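Tryptophanyl-tRNA synthetase (Aeropyrum pernix, PDB 3A05) catalyses the ATP-dependent attachment of L-tryptophan to tRNA(Trp), releasing AMP and diphosphate, as a class I aminoacyl-tRNA synthetase. Local coordinates at residues V71-G76 / N100-F105; A109-F114 / F150-G155. All coordinates share one frame; numbering follows the deposited sequence.

Contact 1. Residues V71-G76 / N100-F105. With TRP (tryptophan), chain B.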
ATOM      1  N   VAL A  71     -17.395  21.385  -6.778  1.00 30.53           N
ATOM      2  CA  VAL A  71     -16.494  20.549  -7.616  1.00 28.32           C
ATOM      3  C   VAL A  71     -15.015  20.695  -7.198  1.00 27.68           C
ATOM      4  O   VAL A  71     -14.690  21.596  -6.468  1.00 27.06           O
ATOM      5  CB  VAL A  71     -16.678  20.793  -9.123  1.00 29.71           C
ATOM      6  CG1 VAL A  71     -18.036  20.341  -9.565  1.00 29.64           C
ATOM      7  CG2 VAL A  71     -16.401  22.282  -9.516  1.00 28.36           C
ATOM      8  N   ALA A  72     -14.126  19.803  -7.626  1.00 26.76           N
ATOM      9  CA  ALA A  72     -12.754  19.838  -7.110  1.00 25.28           C
ATOM     10  C   ALA A  72     -11.739  19.723  -8.198  1.00 23.86           C
ATOM     11  O   ALA A  72     -12.034  19.184  -9.269  1.00 23.81           O
ATOM     12  CB  ALA A  72     -12.503  18.713  -6.120  1.00 23.53           C
ATOM     13  N   VAL A  73     -10.523  20.196  -7.892  1.00 22.88           N
ATOM     14  CA  VAL A  73      -9.397  19.931  -8.774  1.00 21.59           C
ATOM     15  C   VAL A  73      -8.333  19.410  -7.891  1.00 21.17           C
ATOM     16  O   VAL A  73      -8.272  19.782  -6.717  1.00 19.39           O
ATOM     17  CB  VAL A  73      -8.921  21.182  -9.618  1.00 22.71           C
ATOM     18  CG1 VAL A  73      -8.642  22.350  -8.730  1.00 20.68           C
ATOM     19  CG2 VAL A  73      -7.644  20.818 -10.501  1.00 19.39           C
ATOM     20  N   LEU A  74      -7.526  18.489  -8.435  1.00 22.00           N
ATOM     21  CA  LEU A  74      -6.506  17.819  -7.648  1.00 21.83           C
ATOM     22  C   LEU A  74      -5.300  17.633  -8.548  1.00 21.92           C
ATOM     23  O   LEU A  74      -5.491  17.378  -9.744  1.00 22.12           O
ATOM     24  CB  LEU A  74      -7.014  16.412  -7.169  1.00 21.89           C
ATOM     25  CG  LEU A  74      -5.978  15.705  -6.259  1.00 25.16           C
ATOM     26  CD1 LEU A  74      -6.531  15.087  -5.017  1.00 28.60           C
ATOM     27  CD2 LEU A  74      -5.200  14.697  -7.083  1.00 23.89           C
ATOM     28  N   THR A  75      -4.071  17.789  -8.008  1.00 21.10           N
ATOM     29  CA  THR A  75      -2.888  17.366  -8.751  1.00 20.75           C
ATOM     30  C   THR A  75      -1.884  16.974  -7.654  1.00 22.34           C
ATOM     31  O   THR A  75      -2.136  17.166  -6.464  1.00 22.53           O
ATOM     32  CB  THR A  75      -2.302  18.532  -9.673  1.00 22.15           C
ATOM     33  OG1 THR A  75      -1.169  18.029 -10.400  1.00 22.20           O
ATOM     34  CG2 THR A  75      -1.812  19.687  -8.813  1.00 22.11           C
ATOM     35  N   GLY A  76      -0.739  16.397  -7.986  1.00 23.34           N
ATOM     36  CA  GLY A  76       0.235  16.274  -6.927  1.00 22.33           C
ATOM     37  C   GLY A  76       1.622  16.680  -7.409  1.00 23.51           C
ATOM     38  O   GLY A  76       1.858  16.808  -8.644  1.00 21.95           O
ATOM     39  N   ASN A 100     -12.590  30.398  -9.252  1.00 31.91           N
ATOM     40  CA  ASN A 100     -13.939  30.117  -9.756  1.00 32.62           C
ATOM     41  C   ASN A 100     -14.750  29.124  -8.896  1.00 32.67           C
ATOM     42  O   ASN A 100     -15.746  28.580  -9.339  1.00 31.93           O
ATOM     43  CB  ASN A 100     -13.850  29.784 -11.228  1.00 32.03           C
ATOM     44  CG  ASN A 100     -13.526  31.044 -12.051  1.00 34.82           C
ATOM     45  OD1 ASN A 100     -14.431  31.802 -12.363  1.00 33.32           O
ATOM     46  ND2 ASN A 100     -12.241  31.286 -12.351  1.00 33.02           N
ATOM     47  N   GLY A 101     -14.332  28.948  -7.640  1.00 32.07           N
ATOM     48  CA  GLY A 101     -15.119  28.130  -6.704  1.00 31.57           C
ATOM     49  C   GLY A 101     -14.700  26.653  -6.564  1.00 30.94           C
ATOM     50  O   GLY A 101     -15.260  25.910  -5.741  1.00 31.27           O
ATOM     51  N   PHE A 102     -13.720  26.201  -7.335  1.00 30.51           N
ATOM     52  CA  PHE A 102     -13.239  24.803  -7.173  1.00 28.95           C
ATOM     53  C   PHE A 102     -12.534  24.596  -5.852  1.00 28.62           C
ATOM     54  O   PHE A 102     -11.762  25.468  -5.425  1.00 28.69           O
ATOM     55  CB  PHE A 102     -12.283  24.466  -8.259  1.00 27.14           C
ATOM     56  CG  PHE A 102     -12.938  24.113  -9.544  1.00 26.68           C
ATOM     57  CD1 PHE A 102     -13.694  25.043 -10.236  1.00 25.80           C
ATOM     58  CD2 PHE A 102     -12.772  22.847 -10.066  1.00 23.95           C
ATOM     59  CE1 PHE A 102     -14.255  24.729 -11.443  1.00 23.98           C
ATOM     60  CE2 PHE A 102     -13.338  22.484 -11.273  1.00 23.92           C
ATOM     61  CZ  PHE A 102     -14.095  23.428 -11.962  1.00 25.64           C
ATOM     62  N   LYS A 103     -12.791  23.451  -5.207  1.00 27.42           N
ATOM     63  CA  LYS A 103     -11.971  23.015  -4.090  1.00 26.29           C
ATOM     64  C   LYS A 103     -10.668  22.472  -4.642  1.00 26.03           C
ATOM     65  O   LYS A 103     -10.643  21.658  -5.576  1.00 27.67           O
ATOM     66  CB  LYS A 103     -12.715  21.932  -3.263  1.00 26.75           C
ATOM     67  CG  LYS A 103     -11.900  21.388  -2.040  1.00 27.19           C
ATOM     68  CD  LYS A 103     -11.887  22.376  -0.844  1.00 22.39           C
ATOM     69  CE  LYS A 103     -10.848  21.913   0.122  1.00 27.16           C
ATOM     70  NZ  LYS A 103     -10.723  22.721   1.384  1.00 25.40           N
ATOM     71  N   VAL A 104      -9.550  22.871  -4.044  1.00 26.14           N
ATOM     72  CA  VAL A 104      -8.286  22.462  -4.608  1.00 23.10           C
ATOM     73  C   VAL A 104      -7.608  21.474  -3.662  1.00 22.19           C
ATOM     74  O   VAL A 104      -7.582  21.718  -2.485  1.00 22.27           O
ATOM     75  CB  VAL A 104      -7.324  23.703  -4.793  1.00 24.25           C
ATOM     76  CG1 VAL A 104      -5.932  23.208  -5.213  1.00 21.08           C
ATOM     77  CG2 VAL A 104      -7.872  24.743  -5.854  1.00 17.68           C
ATOM     78  N   PHE A 105      -7.101  20.372  -4.183  1.00 20.42           N
ATOM     79  CA  PHE A 105      -6.350  19.459  -3.378  1.00 21.91           C
ATOM     80  C   PHE A 105      -4.939  19.402  -3.975  1.00 20.37           C
ATOM     81  O   PHE A 105      -4.795  19.246  -5.145  1.00 19.73           O
ATOM     82  CB  PHE A 105      -6.942  18.015  -3.433  1.00 20.44           C
ATOM     83  CG  PHE A 105      -8.287  17.883  -2.714  1.00 25.06           C
ATOM     84  CD1 PHE A 105      -9.471  18.148  -3.358  1.00 22.22           C
ATOM     85  CD2 PHE A 105      -8.332  17.487  -1.369  1.00 23.34           C
ATOM     86  CE1 PHE A 105     -10.739  17.963  -2.655  1.00 20.83           C
ATOM     87  CE2 PHE A 105      -9.532  17.383  -0.685  1.00 23.19           C
ATOM     88  CZ  PHE A 105     -10.705  17.656  -1.302  1.00 21.76           C
TER
HETATM   89  N   TRP B 377       3.239  10.972  -9.778  1.00 33.43           N
HETATM   90  CA  TRP B 377       3.458  12.424  -9.906  1.00 33.91           C
HETATM   91  C   TRP B 377       4.932  12.719 -10.277  1.00 35.51           C
HETATM   92  O   TRP B 377       5.264  13.817 -10.671  1.00 35.87           O
HETATM   93  CB  TRP B 377       3.029  13.133  -8.620  1.00 31.71           C
HETATM   94  CG  TRP B 377       1.587  12.820  -8.243  1.00 30.12           C
HETATM   95  CD1 TRP B 377       1.160  12.031  -7.176  1.00 24.33           C
HETATM   96  CD2 TRP B 377       0.371  13.220  -8.960  1.00 28.50           C
HETATM   97  NE1 TRP B 377      -0.229  11.997  -7.156  1.00 25.93           N
HETATM   98  CE2 TRP B 377      -0.733  12.693  -8.235  1.00 27.20           C
HETATM   99  CE3 TRP B 377       0.119  14.010 -10.108  1.00 27.78           C
HETATM  100  CZ2 TRP B 377      -2.074  12.904  -8.631  1.00 26.39           C
HETATM  101  CZ3 TRP B 377      -1.232  14.244 -10.495  1.00 27.93           C
HETATM  102  CH2 TRP B 377      -2.305  13.679  -9.752  1.00 27.56           C
HETATM  103  O   HOH W   1     -17.374  24.180  -6.932  1.00 33.67           O

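Contact 2. Residues A109-F114 / F150-G155. With CD (cadmium ion), chain F.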
ATOM      1  N   ALA A 109       3.845  13.961  -3.048  1.00 22.11           N
ATOM      2  CA  ALA A 109       4.221  12.583  -3.329  1.00 21.18           C
ATOM      3  C   ALA A 109       5.414  12.126  -2.624  1.00 20.08           C
ATOM      4  O   ALA A 109       6.271  11.573  -3.254  1.00 21.32           O
ATOM      5  CB  ALA A 109       4.392  12.354  -4.839  1.00 22.36           C
ATOM      6  N   ASP A 110       5.443  12.271  -1.310  1.00 21.63           N
ATOM      7  CA  ASP A 110       6.600  11.905  -0.510  1.00 24.37           C
ATOM      8  C   ASP A 110       6.802  10.377  -0.351  1.00 25.96           C
ATOM      9  O   ASP A 110       7.965   9.908  -0.152  1.00 26.55           O
ATOM     10  CB  ASP A 110       6.465  12.561   0.871  1.00 23.96           C
ATOM     11  CG  ASP A 110       5.401  11.882   1.770  1.00 27.49           C
ATOM     12  OD1 ASP A 110       4.263  11.612   1.305  1.00 24.54           O
ATOM     13  OD2 ASP A 110       5.705  11.669   2.971  1.00 29.06           O
ATOM     14  N   ALA A 111       5.729   9.572  -0.469  1.00 25.92           N
ATOM     15  CA  ALA A 111       5.949   8.093  -0.496  1.00 25.91           C
ATOM     16  C   ALA A 111       6.686   7.707  -1.783  1.00 26.07           C
ATOM     17  O   ALA A 111       7.656   6.902  -1.796  1.00 25.94           O
ATOM     18  CB  ALA A 111       4.633   7.354  -0.434  1.00 24.93           C
ATOM     19  N   GLU A 112       6.216   8.259  -2.895  1.00 25.49           N
ATOM     20  CA  GLU A 112       6.939   7.977  -4.144  1.00 25.85           C
ATOM     21  C   GLU A 112       8.391   8.537  -4.134  1.00 26.58           C
ATOM     22  O   GLU A 112       9.316   7.882  -4.619  1.00 26.00           O
ATOM     23  CB  GLU A 112       6.202   8.542  -5.319  1.00 26.20           C
ATOM     24  CG  GLU A 112       6.806   8.080  -6.636  1.00 27.28           C
ATOM     25  CD  GLU A 112       6.146   8.758  -7.814  1.00 32.16           C
ATOM     26  OE1 GLU A 112       5.078   9.420  -7.649  1.00 29.63           O
ATOM     27  OE2 GLU A 112       6.683   8.575  -8.915  1.00 34.03           O
ATOM     28  N   ALA A 113       8.563   9.744  -3.584  1.00 27.38           N
ATOM     29  CA  ALA A 113       9.915  10.331  -3.401  1.00 27.83           C
ATOM     30  C   ALA A 113      10.893   9.373  -2.685  1.00 27.71           C
ATOM     31  O   ALA A 113      11.993   9.037  -3.164  1.00 27.60           O
ATOM     32  CB  ALA A 113       9.800  11.634  -2.678  1.00 25.57           C
ATOM     33  N   PHE A 114      10.430   8.842  -1.574  1.00 28.83           N
ATOM     34  CA  PHE A 114      11.229   7.907  -0.821  1.00 27.87           C
ATOM     35  C   PHE A 114      11.456   6.637  -1.585  1.00 29.11           C
ATOM     36  O   PHE A 114      12.607   6.182  -1.740  1.00 28.54           O
ATOM     37  CB  PHE A 114      10.539   7.584   0.509  1.00 27.16           C
ATOM     38  CG  PHE A 114      11.309   6.619   1.346  1.00 29.13           C
ATOM     39  CD1 PHE A 114      12.339   7.084   2.195  1.00 28.77           C
ATOM     40  CD2 PHE A 114      11.039   5.234   1.269  1.00 29.56           C
ATOM     41  CE1 PHE A 114      13.094   6.151   2.960  1.00 33.44           C
ATOM     42  CE2 PHE A 114      11.764   4.290   2.032  1.00 27.80           C
ATOM     43  CZ  PHE A 114      12.778   4.742   2.884  1.00 30.23           C
ATOM     44  N   PHE A 150       0.257  14.933   2.623  1.00 22.60           N
ATOM     45  CA  PHE A 150       1.318  13.980   2.301  1.00 23.99           C
ATOM     46  C   PHE A 150       0.745  12.590   2.044  1.00 24.97           C
ATOM     47  O   PHE A 150      -0.152  12.118   2.823  1.00 27.06           O
ATOM     48  CB  PHE A 150       2.298  13.848   3.505  1.00 23.75           C
ATOM     49  CG  PHE A 150       3.113  15.089   3.763  1.00 23.88           C
ATOM     50  CD1 PHE A 150       4.287  15.320   3.057  1.00 26.78           C
ATOM     51  CD2 PHE A 150       2.697  16.039   4.692  1.00 26.89           C
ATOM     52  CE1 PHE A 150       5.065  16.507   3.287  1.00 25.78           C
ATOM     53  CE2 PHE A 150       3.499  17.238   4.937  1.00 29.85           C
ATOM     54  CZ  PHE A 150       4.657  17.447   4.206  1.00 23.36           C
ATOM     55  N   GLN A 151       1.266  11.939   1.002  1.00 24.15           N
ATOM     56  CA  GLN A 151       0.875  10.567   0.666  1.00 25.25           C
ATOM     57  C   GLN A 151       1.014   9.702   1.938  1.00 26.92           C
ATOM     58  O   GLN A 151       0.171   8.834   2.207  1.00 26.63           O
ATOM     59  CB  GLN A 151       1.738   9.991  -0.428  1.00 22.02           C
ATOM     60  CG  GLN A 151       1.336  10.517  -1.832  1.00 22.81           C
ATOM     61  CD  GLN A 151       2.200   9.960  -2.946  1.00 19.31           C
ATOM     62  OE1 GLN A 151       3.312   9.542  -2.729  1.00 21.84           O
ATOM     63  NE2 GLN A 151       1.692   9.988  -4.150  1.00 20.72           N
ATOM     64  N   THR A 152       2.026  10.008   2.756  1.00 24.79           N
ATOM     65  CA  THR A 152       2.344   9.111   3.833  1.00 25.07           C
ATOM     66  C   THR A 152       1.600   9.552   5.054  1.00 23.48           C
ATOM     67  O   THR A 152       1.817   9.013   6.126  1.00 23.38           O
ATOM     68  CB  THR A 152       3.861   9.029   4.153  1.00 24.01           C
ATOM     69  OG1 THR A 152       4.293  10.291   4.607  1.00 25.77           O
ATOM     70  CG2 THR A 152       4.655   8.578   3.005  1.00 23.52           C
ATOM     71  N   ASN A 153       0.719  10.533   4.924  1.00 22.22           N
ATOM     72  CA  ASN A 153       0.012  10.951   6.121  1.00 22.60           C
ATOM     73  C   ASN A 153      -1.438  11.267   5.916  1.00 22.55           C
ATOM     74  O   ASN A 153      -1.953  12.251   6.441  1.00 26.10           O
ATOM     75  CB  ASN A 153       0.661  12.136   6.786  1.00 22.93           C
ATOM     76  CG  ASN A 153       0.372  12.161   8.284  1.00 28.57           C
ATOM     77  OD1 ASN A 153       0.327  11.083   8.935  1.00 27.13           O
ATOM     78  ND2 ASN A 153       0.171  13.347   8.843  1.00 26.14           N
ATOM     79  N   ARG A 154      -2.117  10.488   5.134  1.00 21.63           N
ATOM     80  CA  ARG A 154      -3.415  10.960   4.625  1.00 22.03           C
ATOM     81  C   ARG A 154      -4.569  10.154   5.285  1.00 23.28           C
ATOM     82  O   ARG A 154      -5.681  10.666   5.409  1.00 26.30           O
ATOM     83  CB  ARG A 154      -3.421  10.846   3.104  1.00 20.08           C
ATOM     84  CG  ARG A 154      -4.725  11.391   2.480  1.00 20.13           C
ATOM     85  CD  ARG A 154      -4.995  12.845   3.046  1.00 21.29           C
ATOM     86  NE  ARG A 154      -5.859  13.479   2.061  1.00 20.22           N
ATOM     87  CZ  ARG A 154      -6.570  14.559   2.308  1.00 21.45           C
ATOM     88  NH1 ARG A 154      -6.469  15.139   3.479  1.00 20.03           N
ATOM     89  NH2 ARG A 154      -7.427  14.993   1.401  1.00 24.46           N
ATOM     90  N   GLY A 155      -4.299   8.975   5.822  1.00 23.19           N
ATOM     91  CA  GLY A 155      -5.325   8.346   6.768  1.00 24.31           C
ATOM     92  C   GLY A 155      -5.952   7.035   6.210  1.00 23.36           C
ATOM     93  O   GLY A 155      -5.755   6.644   5.037  1.00 21.49           O
TER
HETATM   94 CD    CD F 376       4.769   9.425 -10.236  1.00 53.22          CD
HETATM   95  O   HOH W   2       2.620   8.241  -6.445  1.00 28.28           O
HETATM   96  O   HOH W   3       3.077   7.307 -10.101  1.00 31.70           O

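Contact 1. Residues V71-G76 / N100-F105
V71 and F102 meet where two parallel strands of the class I Rossmann fold begin to pair; strands 72-77 and 103-108, with helix 85-99 between them, form a beta-alpha-beta unit. The tight part is the backbone ladder and the side chains flanking it. K103 sits between V71 and V73, giving its N-H to V71 O and taking the N-H of V73 on its own O at 2.7 Å, nearly straight at 164°. Two residues on, F105 repeats the pattern, giving its N-H to V73 O and accepting a longer bond from T75 N (3.3 Å). On the helix 85-99 side, V73 CG1 lies alongside V104 CG2; on the other, A72 CB reaches the F105 ring in its plane and L74 CD1 presses on F105 CB at 3.4 Å. The other methyl of L74, CD2, touches the six-membered ring of the bound tryptophan. The looser end is at G101, which at positive phi ends the helix in a Schellman motif; a water bridges V71 N and G101 O. Just inward the packing is close again: chi1 of -66° sets V71 CG2 between its backbone N and carbonyl carbon, and this methyl makes a CH-pi contact over the F102 ring, 3.5 Å from the centroid.

Contact 2. Residues A109-F114 / F150-G155
D110 grips T152 through both carboxylate oxygens. OD2 takes the T152 hydroxyl, with OG1 at 2.6 Å, and OD1 takes the T152 backbone N at 3.1 Å on a more bent path (139°); each oxygen uses its syn lone pair, so the carboxylate closes on the threonine like a fork. With chi1 at 74°, D110 CG stands between its own N and carbonyl carbon, which turns the group off the start of the helix and across to the loop. R121 holds the same pair from outside, salt-bridged to D110 OD2 and bonded to T152 OG1. With an alanine here in place of the aspartate, the T152 hydroxyl and N-H would probably lose their acceptors and R121 its carboxylate mate.

Q151 is the second link. Its extended chain brings OE1 to the first turn of helix 110-115, where E112 N points nearly along the amide C=O axis at 3.2 Å and A111 N adds a weak bond. The other end of the amide, NE2, bonds to D195, which also binds the substrate tryptophan, and shares a water with E112 OE1. This is the substrate pocket of the Rossmann-fold catalytic domain: A109, E112 and Q151 all touch the bound tryptophan, and both carboxylate oxygens of E112 chelate a cadmium ion, OE2 at 2.5 Å.

Packing contacts fill in around these bonds. A109 CB rests on the Q151 amide, and A111 CB meets T152 CG2 at 3.7 Å. The F150 ring turns its edge to D110 CG and packs on helix 121-139. On the outer side the second subunit closes in, its R160 bonding to T152 O and its Q163 packing on A111 and T152.

Contact 1 closes before contact 2 opens along the chain, and their centres lie about 19 Å apart in the same catalytic domain. Strand 103-108 connects them: it pairs with strand 72-77 in contact 1, then runs straight into helix 110-115, whose start forms half of contact 2. Segment 150-155 starts on the last residue of strand 147-150, the neighbour of 103-108 at the sheet edge, and continues as the loop before helix 156-165. The two contacts also touch, F105 CE2 lying 3.8 Å from R154 NH2. Both border the bound tryptophan, L74, T75 and G76 on one side, A109, E112 and Q151 on another. Strand 103-108 thus leads from the sheet, past the tryptophan pocket, to the side where the second subunit packs on contact 2.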